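Local structure of Lmo2051 protein (Listeria monocytogenes, 3I18) at residues Y10-K15 / G86-D91; A21-A26 / A70-T75; A26-T31 / Y61-K66; K51-T56 / L74-K79. The protein is probably an ATP-dependent serine protease of the membrane, of the peptidase S16 family; this chain is its PDZ domain. All coordinates share one frame; numbering follows the deposited sequence.

The four contacts are built on the antiparallel sheet of a PDZ domain, whose first and last strands also pair. Contact 1 makes that closure. Contact 3 pairs the second strand with the third, and its 26-31 segment continues the sheet from contact 1, with Val11 N 2.9 Å from Asp28 O. Contact 2 packs the 21-26 loop against strand 66-76 and shares Ala26 with contact 3. Contact 4 ties the far end of strand 66-76 to the turn after helix 41-49, sharing Leu74 and Thr75 with contact 2. Contacts 3 and 4 have centres about 22 Å apart, on opposite sides of the chain centre, whereas the centres of contacts 1 and 2 are about 11 Å apart.

Contact 1: Y10-K15 / G86-D91; sequences YVMSVK and GITLVD. Unlike the reference sequence in segment 10-15: Met12 (reference Leu).
Met12 N donates to Thr88 O over 2.8 Å in a nearly straight bond, although it reaches the oxygen 31° away from the carbonyl plane. The neighbouring residue completes the pattern, Thr88 N bonding to Ser13 O at 2.9 Å. Met12 and Ser13 therefore both face Thr88, which defines a classic beta bulge between the antiparallel strands 10-14 and 87-89. Two further backbone bonds frame it: Lys15 N to Gly86 O, close to linear at 179°, and Val90 N to Tyr10 O.

The bulge is packed from one side by the Thr88 hydroxyl. A chi1 of 57° sets OG1 between its own backbone N and carbonyl carbon, where it lies close to Ser13 CB, a tight contact at 3.0 Å. Ser13 N is also near this oxygen, but the angle is too poor for a hydrogen bond. Met12, modelled as selenomethionine and differing from the reference leucine, bends at chi3 and brings CE to 3.7 Å from Leu89 O.

On the other face Val14 and Ile87 lie side by side, their CG2 methyls 3.8 Å apart. Ile87 CD1 meets Val11 CG2 more loosely, with the two side chains about perpendicular, and both residues touch Ile30 of the next strand. At the Tyr10 end, Val90 CG2 rests 3.8 Å from Tyr10 CB.

The chemistry implies that main-chain bonds, spaced unevenly by the bulge, hold the first and last strands together and close the sheet, while the side chains separate into a more polar side, where Ser13, Thr88 and the Met12 chain meet, and an apolar face with Val14 and Ile87.

Contact 2: A21-A26 / A70-T75; sequences ADVLHA and ADIKLT
Val23 and Leu24 meet Ala70 and Ile72 entirely through aliphatic carbons. The tight part lies where Val23 CG1 touches Ala70 CB at 3.7 Å and where Leu24 CD1 reaches the end of Ile72, with CD1 to CD1 at 3.8 Å. The two branches of Val23 divide the work: CG1, anti to the backbone N (chi1 176°), serves Ala70 and also Ile72 CD1, while CG2 meets Ile72 CG1 at 4.1 Å, the two side chains crossing at a slant. Ile72 is extended, its chi2 of -179° carrying CD1 forward from strand 70-73 to touch both loop residues. Leu24 approaches that methyl with its CG as well, at 3.9 Å, and its side chain stands about perpendicular to that of Ile72.

Burial falls from Leu24 and Ile72 through Val23 and Ala70 to exposed Asp71, the looser solvent side. Asp71 points its side chain away from the loop and offers only its carbonyl oxygen, 4.2 Å from Val23 CG2; its side chain touches Thr56, through CB, and Lys58 instead. The backbones stay well separated, with CA of Val23 7.1 Å from CA of Ala70, so this is side-chain packing against a sheet face and not strand pairing.

Tyr61 of strand 56-63 touches both Val23 and Leu24, and Ile85 backs Ile72, which places the cluster in the interior of the PDZ fold. The loop's course from Leu24 to Gly27 and Asp28 matches the Leu-x-x-Gly-Asp segment familiar from PDZ domains, in which the leucine enters the core just before the next strand begins.

Contact 3: A26-T31 / Y61-K66; sequences AGDLIT and YKHGDK
Leu29 and Ile30 pair with Lys62 and Tyr61 as neighbouring antiparallel strands of the PDZ sheet, their short axes 4.8 Å apart at closest.

The backbone bonds surround the Leu29-Lys62 pair. Lys62 N donates to Leu29 O within the carbonyl plane at 3.0 Å, whereas the return bond, Leu29 N to Lys62 O, is weak at 3.4 Å.

Apolar contact splits between the two faces. On one, Lys62 has CG set between its backbone N and carbonyl carbon (chi1 55°), so the chain runs over Leu29 CB and brings CD to 3.3 Å from Leu29 CD2, closer than such carbons normally come. On the other, Ile30 CG1 lies 4.3 Å from Tyr61 CB; Leu24 of the preceding loop touches both residues, and Val23 touches Tyr61.

The polar side-chain contact belongs to Asp28, the aspartate of the Gly-Asp pair that leads into the strand. Its OD2 accepts His25 N, bracing the loop, and sits obliquely beside the Tyr61 ring, 3.8 Å from CD2. His63 ND1 bonds to Asp28 OD1 at 2.8 Å and 171°, on the syn side of the carboxylate and in the imidazole plane, with ring and carboxylate planes 82° apart.

Contact 4: K51-T56 / L74-K79; sequences KKVGDT and LTAIDK
Gly54 and Asp55 bind Leu74 by two backbone hydrogen bonds, joining a type II beta turn, Lys52 to Asp55, to Leu74 at the break near the end of strand 66-76 in the PDZ sheet. Both polar backbone atoms of Leu74 are thereby satisfied. Its N donates to Asp55 O at 2.8 Å, nearly in line with the C=O bond. Its O receives Gly54 N at 2.9 Å, but here the donor stands 45° out of the carbonyl plane, so the second bond is geometrically less favourable.

The turn is held from within by two more bonds. Asp55 N donates to Lys52 O at 2.9 Å, the bond that closes the turn. The Asp55 carboxylate folds back to the start of the turn, where OD2 accepts Lys52 N at 2.9 Å; that donor comes from above the carboxylate plane. Asp55 thus uses its N, O and side chain at once, linking the turn to itself and to the strand. Gly54 has a positive phi of 98°, as suits the third position of such a turn.

Looser packing surrounds these bonds. Val53 lies along the backbone of Thr75 and Ala76, CG1 3.9 Å from Ala76 N, and its CG2 is 4.2 Å from Ala76 CB. At the Lys51 end, Leu74 CD1 rests against Lys51 CB at 3.6 Å.

Contact 1: Y10-K15 / G86-D91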
loop_
_atom_site.group_PDB
_atom_site.type_symbol
_atom_site.label_atom_id
_atom_site.label_comp_id
_atom_site.label_asym_id
_atom_site.label_seq_id
_atom_site.Cartn_x
_atom_site.Cartn_y
_atom_site.Cartn_z
ATOM N N TYR A 10 -8.063 0.967 1.048
ATOM C CA TYR A 10 -8.375 -0.309 1.692
ATOM C C TYR A 10 -7.761 -1.455 0.900
ATOM O O TYR A 10 -7.932 -1.545 -0.317
ATOM C CB TYR A 10 -9.890 -0.519 1.794
ATOM C CG TYR A 10 -10.574 0.413 2.766
ATOM C CD1 TYR A 10 -10.960 1.695 2.379
ATOM C CD2 TYR A 10 -10.807 0.024 4.085
ATOM C CE1 TYR A 10 -11.561 2.568 3.284
ATOM C CE2 TYR A 10 -11.404 0.889 4.999
ATOM C CZ TYR A 10 -11.776 2.155 4.592
ATOM O OH TYR A 10 -12.355 3.017 5.497
ATOM N N VAL A 11 -7.040 -2.326 1.598
ATOM C CA VAL A 11 -6.390 -3.474 0.974
ATOM C C VAL A 11 -7.427 -4.559 0.689
ATOM O O VAL A 11 -8.237 -4.891 1.551
ATOM C CB VAL A 11 -5.297 -4.057 1.902
ATOM C CG1 VAL A 11 -4.663 -5.283 1.263
ATOM C CG2 VAL A 11 -4.240 -2.999 2.180
HETATM N N MSE A 12 -7.403 -5.117 -0.517
HETATM C CA MSE A 12 -8.369 -6.150 -0.873
HETATM C C MSE A 12 -7.747 -7.525 -1.002
HETATM O O MSE A 12 -8.434 -8.538 -0.881
HETATM C CB MSE A 12 -9.074 -5.788 -2.179
HETATM C CG MSE A 12 -10.030 -6.858 -2.667
HETATM SE SE MSE A 12 -11.201 -6.175 -3.991
HETATM C CE MSE A 12 -9.935 -6.016 -5.445
ATOM N N SER A 13 -6.448 -7.554 -1.268
ATOM C CA SER A 13 -5.715 -8.804 -1.409
ATOM C C SER A 13 -4.228 -8.527 -1.239
ATOM O O SER A 13 -3.751 -7.456 -1.608
ATOM C CB SER A 13 -5.955 -9.414 -2.787
ATOM O OG SER A 13 -5.135 -10.554 -2.982
ATOM N N VAL A 14 -3.508 -9.498 -0.687
ATOM C CA VAL A 14 -2.075 -9.376 -0.464
ATOM C C VAL A 14 -1.383 -10.629 -0.996
ATOM O O VAL A 14 -1.799 -11.744 -0.678
ATOM C CB VAL A 14 -1.757 -9.246 1.051
ATOM C CG1 VAL A 14 -0.276 -8.989 1.254
ATOM C CG2 VAL A 14 -2.587 -8.113 1.671
ATOM N N LYS A 15 -0.354 -10.466 -1.825
ATOM C CA LYS A 15 0.375 -11.631 -2.340
ATOM C C LYS A 15 0.946 -12.373 -1.136
ATOM O O LYS A 15 1.569 -11.764 -0.273
ATOM C CB LYS A 15 1.531 -11.194 -3.241
ATOM C CG LYS A 15 1.153 -10.860 -4.670
ATOM C CD LYS A 15 2.357 -10.283 -5.398
ATOM C CE LYS A 15 2.137 -10.232 -6.891
ATOM N NZ LYS A 15 2.146 -11.601 -7.471
ATOM N N GLY A 86 2.647 -5.216 -3.404
ATOM C CA GLY A 86 2.160 -6.560 -3.670
ATOM C C GLY A 86 0.744 -6.754 -3.176
ATOM O O GLY A 86 0.425 -7.794 -2.604
ATOM N N ILE A 87 -0.110 -5.760 -3.415
ATOM C CA ILE A 87 -1.499 -5.801 -2.971
ATOM C C ILE A 87 -2.471 -5.246 -4.012
ATOM O O ILE A 87 -2.073 -4.524 -4.930
ATOM C CB ILE A 87 -1.681 -4.949 -1.697
ATOM C CG1 ILE A 87 -1.227 -3.510 -1.975
ATOM C CG2 ILE A 87 -0.884 -5.539 -0.543
ATOM C CD1 ILE A 87 -1.308 -2.569 -0.773
ATOM N N THR A 88 -3.747 -5.598 -3.880
ATOM C CA THR A 88 -4.769 -5.045 -4.761
ATOM C C THR A 88 -5.588 -4.159 -3.830
ATOM O O THR A 88 -5.657 -4.411 -2.620
ATOM C CB THR A 88 -5.681 -6.128 -5.404
ATOM O OG1 THR A 88 -6.298 -6.920 -4.381
ATOM C CG2 THR A 88 -4.872 -7.031 -6.326
ATOM N N LEU A 89 -6.193 -3.118 -4.387
ATOM C CA LEU A 89 -6.978 -2.162 -3.611
ATOM C C LEU A 89 -8.443 -2.182 -4.017
ATOM O O LEU A 89 -8.776 -2.515 -5.154
ATOM C CB LEU A 89 -6.428 -0.752 -3.836
ATOM C CG LEU A 89 -4.899 -0.608 -3.836
ATOM C CD1 LEU A 89 -4.501 0.799 -4.271
ATOM C CD2 LEU A 89 -4.360 -0.925 -2.463
ATOM N N VAL A 90 -9.320 -1.804 -3.093
ATOM C CA VAL A 90 -10.749 -1.784 -3.386
ATOM C C VAL A 90 -11.070 -0.841 -4.548
ATOM O O VAL A 90 -12.036 -1.056 -5.284
ATOM C CB VAL A 90 -11.561 -1.371 -2.139
ATOM C CG1 VAL A 90 -13.020 -1.153 -2.510
ATOM C CG2 VAL A 90 -11.450 -2.458 -1.077
ATOM N N ASP A 91 -10.249 0.191 -4.722
ATOM C CA ASP A 91 -10.459 1.154 -5.799
ATOM C C ASP A 91 -10.274 0.495 -7.164
ATOM O O ASP A 91 -10.787 0.984 -8.173
ATOM C CB ASP A 91 -9.484 2.329 -5.663
ATOM C CG ASP A 91 -9.951 3.567 -6.415
ATOM O OD1 ASP A 91 -10.935 4.201 -5.971
ATOM O OD2 ASP A 91 -9.337 3.909 -7.451
#

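Contact 2: A21-A26 / A70-T75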
loop_
_atom_site.group_PDB
_atom_site.type_symbol
_atom_site.label_atom_id
_atom_site.label_comp_id
_atom_site.label_asym_id
_atom_site.label_seq_id
_atom_site.Cartn_x
_atom_site.Cartn_y
_atom_site.Cartn_z
ATOM N N ALA A 21 3.052 -9.621 2.878
ATOM C CA ALA A 21 2.251 -10.663 3.511
ATOM C C ALA A 21 2.595 -10.867 4.984
ATOM O O ALA A 21 1.826 -11.476 5.727
ATOM C CB ALA A 21 2.417 -11.980 2.757
ATOM N N ASP A 22 3.748 -10.359 5.403
ATOM C CA ASP A 22 4.185 -10.502 6.781
ATOM C C ASP A 22 3.774 -9.289 7.622
ATOM O O ASP A 22 4.112 -9.204 8.802
ATOM C CB ASP A 22 5.708 -10.690 6.809
ATOM C CG ASP A 22 6.138 -11.868 7.667
ATOM O OD1 ASP A 22 5.435 -12.901 7.669
ATOM O OD2 ASP A 22 7.193 -11.766 8.325
ATOM N N VAL A 23 3.029 -8.367 7.013
ATOM C CA VAL A 23 2.572 -7.153 7.697
ATOM C C VAL A 23 1.081 -6.853 7.508
ATOM O O VAL A 23 0.330 -6.747 8.478
ATOM C CB VAL A 23 3.347 -5.901 7.201
ATOM C CG1 VAL A 23 2.780 -4.646 7.848
ATOM C CG2 VAL A 23 4.823 -6.036 7.503
ATOM N N LEU A 24 0.661 -6.706 6.252
ATOM C CA LEU A 24 -0.725 -6.368 5.933
ATOM C C LEU A 24 -1.659 -7.561 5.776
ATOM O O LEU A 24 -1.223 -8.694 5.567
ATOM C CB LEU A 24 -0.762 -5.531 4.645
ATOM C CG LEU A 24 0.033 -4.221 4.632
ATOM C CD1 LEU A 24 0.052 -3.642 3.233
ATOM C CD2 LEU A 24 -0.583 -3.239 5.625
ATOM N N HIS A 25 -2.954 -7.286 5.887
ATOM C CA HIS A 25 -3.986 -8.302 5.725
ATOM C C HIS A 25 -5.146 -7.679 4.966
ATOM O O HIS A 25 -5.309 -6.456 4.954
ATOM C CB HIS A 25 -4.477 -8.818 7.084
ATOM C CG HIS A 25 -3.515 -9.733 7.775
ATOM N ND1 HIS A 25 -2.560 -9.284 8.663
ATOM C CD2 HIS A 25 -3.362 -11.079 7.707
ATOM C CE1 HIS A 25 -1.860 -10.312 9.110
ATOM N NE2 HIS A 25 -2.326 -11.412 8.545
ATOM N N ALA A 26 -5.946 -8.518 4.320
ATOM C CA ALA A 26 -7.091 -8.030 3.567
ATOM C C ALA A 26 -8.025 -7.304 4.526
ATOM O O ALA A 26 -8.326 -7.807 5.610
ATOM C CB ALA A 26 -7.808 -9.197 2.907
ATOM N N ALA A 70 4.611 -0.110 10.109
ATOM C CA ALA A 70 5.661 -1.061 9.791
ATOM C C ALA A 70 6.283 -0.732 8.452
ATOM O O ALA A 70 5.694 -0.030 7.631
ATOM C CB ALA A 70 5.089 -2.472 9.774
ATOM N N ASP A 71 7.489 -1.241 8.245
ATOM C CA ASP A 71 8.200 -1.029 7.000
ATOM C C ASP A 71 7.951 -2.216 6.092
ATOM O O ASP A 71 7.861 -3.359 6.553
ATOM C CB ASP A 71 9.706 -0.905 7.242
ATOM C CG ASP A 71 10.089 0.401 7.883
ATOM O OD1 ASP A 71 9.555 1.452 7.467
ATOM O OD2 ASP A 71 10.946 0.379 8.797
ATOM N N ILE A 72 7.837 -1.944 4.798
ATOM C CA ILE A 72 7.614 -3.005 3.831
ATOM C C ILE A 72 8.560 -2.774 2.669
ATOM O O ILE A 72 8.684 -1.660 2.176
ATOM C CB ILE A 72 6.154 -3.007 3.336
ATOM C CG1 ILE A 72 5.214 -3.176 4.534
ATOM C CG2 ILE A 72 5.934 -4.150 2.350
ATOM C CD1 ILE A 72 3.738 -3.225 4.152
ATOM N N LYS A 73 9.261 -3.826 2.261
ATOM C CA LYS A 73 10.187 -3.718 1.147
ATOM C C LYS A 73 9.392 -3.877 -0.138
ATOM O O LYS A 73 8.519 -4.746 -0.238
ATOM C CB LYS A 73 11.272 -4.797 1.249
ATOM C CG LYS A 73 12.318 -4.761 0.139
ATOM C CD LYS A 73 13.624 -5.410 0.589
ATOM C CE LYS A 73 14.291 -4.583 1.684
ATOM N NZ LYS A 73 15.634 -5.108 2.073
ATOM N N LEU A 74 9.684 -3.028 -1.115
ATOM C CA LEU A 74 8.985 -3.077 -2.394
ATOM C C LEU A 74 9.555 -4.200 -3.239
ATOM O O LEU A 74 10.753 -4.475 -3.197
ATOM C CB LEU A 74 9.146 -1.751 -3.133
ATOM C CG LEU A 74 8.524 -0.529 -2.448
ATOM C CD1 LEU A 74 8.683 0.676 -3.346
ATOM C CD2 LEU A 74 7.044 -0.798 -2.181
ATOM N N THR A 75 8.685 -4.853 -3.996
ATOM C CA THR A 75 9.099 -5.948 -4.862
ATOM C C THR A 75 8.629 -5.591 -6.266
ATOM O O THR A 75 8.045 -4.531 -6.468
ATOM C CB THR A 75 8.467 -7.286 -4.396
ATOM O OG1 THR A 75 9.029 -8.371 -5.147
ATOM C CG2 THR A 75 6.957 -7.256 -4.571
#

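Contact 3: A26-T31 / Y61-K66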
loop_
_atom_site.group_PDB
_atom_site.type_symbol
_atom_site.label_atom_id
_atom_site.label_comp_id
_atom_site.label_asym_id
_atom_site.label_seq_id
_atom_site.Cartn_x
_atom_site.Cartn_y
_atom_site.Cartn_z
ATOM N N ALA A 26 -5.946 -8.518 4.320
ATOM C CA ALA A 26 -7.091 -8.030 3.567
ATOM C C ALA A 26 -8.025 -7.304 4.526
ATOM O O ALA A 26 -8.326 -7.807 5.610
ATOM C CB ALA A 26 -7.808 -9.197 2.907
ATOM N N GLY A 27 -8.464 -6.115 4.129
ATOM C CA GLY A 27 -9.359 -5.340 4.966
ATOM C C GLY A 27 -8.680 -4.173 5.657
ATOM O O GLY A 27 -9.347 -3.233 6.089
ATOM N N ASP A 28 -7.357 -4.221 5.764
ATOM C CA ASP A 28 -6.619 -3.145 6.413
ATOM C C ASP A 28 -6.736 -1.842 5.636
ATOM O O ASP A 28 -6.872 -1.835 4.408
ATOM C CB ASP A 28 -5.136 -3.511 6.557
ATOM C CG ASP A 28 -4.904 -4.663 7.516
ATOM O OD1 ASP A 28 -5.852 -5.067 8.218
ATOM O OD2 ASP A 28 -3.766 -5.167 7.572
ATOM N N LEU A 29 -6.699 -0.735 6.365
ATOM C CA LEU A 29 -6.775 0.583 5.752
ATOM C C LEU A 29 -5.413 1.243 5.879
ATOM O O LEU A 29 -4.893 1.400 6.983
ATOM C CB LEU A 29 -7.821 1.449 6.463
ATOM C CG LEU A 29 -7.844 2.933 6.092
ATOM C CD1 LEU A 29 -8.262 3.124 4.644
ATOM C CD2 LEU A 29 -8.809 3.669 7.019
ATOM N N ILE A 30 -4.831 1.617 4.745
ATOM C CA ILE A 30 -3.532 2.286 4.750
ATOM C C ILE A 30 -3.807 3.785 4.738
ATOM O O ILE A 30 -4.463 4.293 3.828
ATOM C CB ILE A 30 -2.701 1.910 3.515
ATOM C CG1 ILE A 30 -2.362 0.413 3.556
ATOM C CG2 ILE A 30 -1.439 2.750 3.475
ATOM C CD1 ILE A 30 -1.605 -0.083 2.311
ATOM N N THR A 31 -3.304 4.487 5.751
ATOM C CA THR A 31 -3.531 5.920 5.886
ATOM C C THR A 31 -2.373 6.819 5.478
ATOM O O THR A 31 -2.589 7.960 5.082
ATOM C CB THR A 31 -3.929 6.264 7.337
ATOM O OG1 THR A 31 -2.902 5.823 8.236
ATOM C CG2 THR A 31 -5.231 5.572 7.701
ATOM N N TYR A 61 -1.128 1.887 9.036
ATOM C CA TYR A 61 -2.400 1.260 8.691
ATOM C C TYR A 61 -3.149 0.821 9.935
ATOM O O TYR A 61 -2.567 0.689 11.006
ATOM C CB TYR A 61 -2.151 0.027 7.811
ATOM C CG TYR A 61 -1.362 -1.070 8.504
ATOM C CD1 TYR A 61 0.022 -0.980 8.649
ATOM C CD2 TYR A 61 -2.007 -2.176 9.051
ATOM C CE1 TYR A 61 0.742 -1.968 9.325
ATOM C CE2 TYR A 61 -1.297 -3.163 9.729
ATOM C CZ TYR A 61 0.072 -3.053 9.861
ATOM O OH TYR A 61 0.777 -4.025 10.533
ATOM N N LYS A 62 -4.447 0.587 9.785
ATOM C CA LYS A 62 -5.260 0.135 10.899
ATOM C C LYS A 62 -5.624 -1.316 10.643
ATOM O O LYS A 62 -6.088 -1.662 9.557
ATOM C CB LYS A 62 -6.528 0.987 11.020
ATOM C CG LYS A 62 -7.341 1.038 9.746
ATOM C CD LYS A 62 -8.548 1.954 9.867
ATOM C CE LYS A 62 -9.589 1.401 10.822
ATOM N NZ LYS A 62 -10.843 2.219 10.779
ATOM N N HIS A 63 -5.378 -2.163 11.638
ATOM C CA HIS A 63 -5.691 -3.585 11.547
ATOM C C HIS A 63 -6.726 -3.891 12.619
ATOM O O HIS A 63 -6.418 -3.872 13.811
ATOM C CB HIS A 63 -4.437 -4.437 11.778
ATOM C CG HIS A 63 -4.679 -5.911 11.644
ATOM N ND1 HIS A 63 -5.264 -6.467 10.529
ATOM C CD2 HIS A 63 -4.422 -6.937 12.488
ATOM C CE1 HIS A 63 -5.360 -7.776 10.690
ATOM N NE2 HIS A 63 -4.857 -8.086 11.870
ATOM N N GLY A 64 -7.955 -4.156 12.191
ATOM C CA GLY A 64 -9.018 -4.451 13.135
ATOM C C GLY A 64 -9.449 -3.207 13.888
ATOM O O GLY A 64 -10.323 -2.467 13.436
ATOM N N ASP A 65 -8.833 -2.974 15.042
ATOM C CA ASP A 65 -9.153 -1.811 15.856
ATOM C C ASP A 65 -7.898 -1.206 16.479
ATOM O O ASP A 65 -7.913 -0.741 17.621
ATOM C CB ASP A 65 -10.160 -2.188 16.949
ATOM C CG ASP A 65 -9.714 -3.380 17.773
ATOM O OD1 ASP A 65 -8.646 -3.298 18.420
ATOM O OD2 ASP A 65 -10.433 -4.403 17.774
ATOM N N LYS A 66 -6.808 -1.222 15.718
ATOM C CA LYS A 66 -5.543 -0.663 16.177
ATOM C C LYS A 66 -4.727 -0.078 15.030
ATOM O O LYS A 66 -4.620 -0.674 13.958
ATOM C CB LYS A 66 -4.723 -1.726 16.916
ATOM C CG LYS A 66 -5.151 -1.925 18.365
ATOM C CD LYS A 66 -4.237 -2.889 19.106
ATOM C CE LYS A 66 -4.436 -4.315 18.625
ATOM N NZ LYS A 66 -5.839 -4.771 18.847
#

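Contact 4: K51-T56 / L74-K79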
loop_
_atom_site.group_PDB
_atom_site.type_symbol
_atom_site.label_atom_id
_atom_site.label_comp_id
_atom_site.label_asym_id
_atom_site.label_seq_id
_atom_site.Cartn_x
_atom_site.Cartn_y
_atom_site.Cartn_z
ATOM N N LYS A 51 9.375 5.056 -6.750
ATOM C CA LYS A 51 10.433 4.398 -5.997
ATOM C C LYS A 51 11.061 3.282 -6.825
ATOM O O LYS A 51 10.761 3.133 -8.013
ATOM C CB LYS A 51 9.867 3.849 -4.685
ATOM C CG LYS A 51 9.233 4.930 -3.834
ATOM C CD LYS A 51 10.220 6.070 -3.585
ATOM C CE LYS A 51 9.536 7.276 -2.957
ATOM N NZ LYS A 51 10.509 8.279 -2.417
ATOM N N LYS A 52 11.933 2.501 -6.197
ATOM C CA LYS A 52 12.616 1.408 -6.883
ATOM C C LYS A 52 12.381 0.098 -6.163
ATOM O O LYS A 52 12.169 0.081 -4.948
ATOM C CB LYS A 52 14.125 1.664 -6.922
ATOM C CG LYS A 52 14.548 2.954 -7.593
ATOM C CD LYS A 52 15.802 3.503 -6.926
ATOM C CE LYS A 52 16.939 2.493 -6.917
ATOM N NZ LYS A 52 18.138 3.022 -6.201
ATOM N N VAL A 53 12.405 -0.996 -6.921
ATOM C CA VAL A 53 12.248 -2.322 -6.344
ATOM C C VAL A 53 13.366 -2.414 -5.312
ATOM O O VAL A 53 14.482 -1.973 -5.575
ATOM C CB VAL A 53 12.445 -3.424 -7.418
ATOM C CG1 VAL A 53 12.464 -4.805 -6.765
ATOM C CG2 VAL A 53 11.329 -3.345 -8.450
ATOM N N GLY A 54 13.072 -2.949 -4.133
ATOM C CA GLY A 54 14.102 -3.056 -3.114
ATOM C C GLY A 54 14.062 -1.931 -2.100
ATOM O O GLY A 54 14.651 -2.041 -1.022
ATOM N N ASP A 55 13.388 -0.839 -2.445
ATOM C CA ASP A 55 13.264 0.295 -1.526
ATOM C C ASP A 55 12.354 -0.114 -0.385
ATOM O O ASP A 55 11.626 -1.098 -0.479
ATOM C CB ASP A 55 12.653 1.514 -2.225
ATOM C CG ASP A 55 13.655 2.276 -3.068
ATOM O OD1 ASP A 55 14.856 1.919 -3.060
ATOM O OD2 ASP A 55 13.238 3.242 -3.742
ATOM N N THR A 56 12.395 0.659 0.690
ATOM C CA THR A 56 11.585 0.390 1.861
ATOM C C THR A 56 10.597 1.532 2.056
ATOM O O THR A 56 10.977 2.703 1.985
ATOM C CB THR A 56 12.468 0.287 3.121
ATOM O OG1 THR A 56 13.364 -0.823 2.985
ATOM C CG2 THR A 56 11.610 0.109 4.356
ATOM N N LEU A 74 9.684 -3.028 -1.115
ATOM C CA LEU A 74 8.985 -3.077 -2.394
ATOM C C LEU A 74 9.555 -4.200 -3.239
ATOM O O LEU A 74 10.753 -4.475 -3.197
ATOM C CB LEU A 74 9.146 -1.751 -3.133
ATOM C CG LEU A 74 8.524 -0.529 -2.448
ATOM C CD1 LEU A 74 8.683 0.676 -3.346
ATOM C CD2 LEU A 74 7.044 -0.798 -2.181
ATOM N N THR A 75 8.685 -4.853 -3.996
ATOM C CA THR A 75 9.099 -5.948 -4.862
ATOM C C THR A 75 8.629 -5.591 -6.266
ATOM O O THR A 75 8.045 -4.531 -6.468
ATOM C CB THR A 75 8.467 -7.286 -4.396
ATOM O OG1 THR A 75 9.029 -8.371 -5.147
ATOM C CG2 THR A 75 6.957 -7.256 -4.571
ATOM N N ALA A 76 8.905 -6.444 -7.244
ATOM C CA ALA A 76 8.468 -6.169 -8.606
ATOM C C ALA A 76 7.043 -6.701 -8.738
ATOM O O ALA A 76 6.786 -7.852 -8.378
ATOM C CB ALA A 76 9.391 -6.880 -9.601
ATOM N N ILE A 77 6.110 -5.888 -9.234
ATOM C CA ILE A 77 4.739 -6.379 -9.373
ATOM C C ILE A 77 4.333 -6.730 -10.797
ATOM O O ILE A 77 3.200 -7.149 -11.036
ATOM C CB ILE A 77 3.678 -5.406 -8.751
ATOM C CG1 ILE A 77 3.892 -3.975 -9.241
ATOM C CG2 ILE A 77 3.718 -5.490 -7.234
ATOM C CD1 ILE A 77 3.417 -3.746 -10.666
ATOM N N ASP A 78 5.246 -6.567 -11.748
ATOM C CA ASP A 78 4.953 -6.938 -13.130
ATOM C C ASP A 78 6.238 -7.264 -13.886
ATOM O O ASP A 78 7.336 -6.955 -13.420
ATOM C CB ASP A 78 4.136 -5.845 -13.841
ATOM C CG ASP A 78 4.904 -4.559 -14.041
ATOM O OD1 ASP A 78 4.254 -3.518 -14.300
ATOM O OD2 ASP A 78 6.142 -4.582 -13.955
ATOM N N LYS A 79 6.102 -7.910 -15.040
ATOM C CA LYS A 79 7.264 -8.307 -15.827
ATOM C C LYS A 79 8.119 -7.138 -16.312
ATOM O O LYS A 79 9.252 -7.337 -16.752
ATOM C CB LYS A 79 6.823 -9.175 -17.015
ATOM C CG LYS A 79 5.848 -8.509 -17.962
ATOM C CD LYS A 79 5.465 -9.449 -19.093
ATOM C CE LYS A 79 4.564 -8.750 -20.089
ATOM N NZ LYS A 79 5.235 -7.550 -20.672
#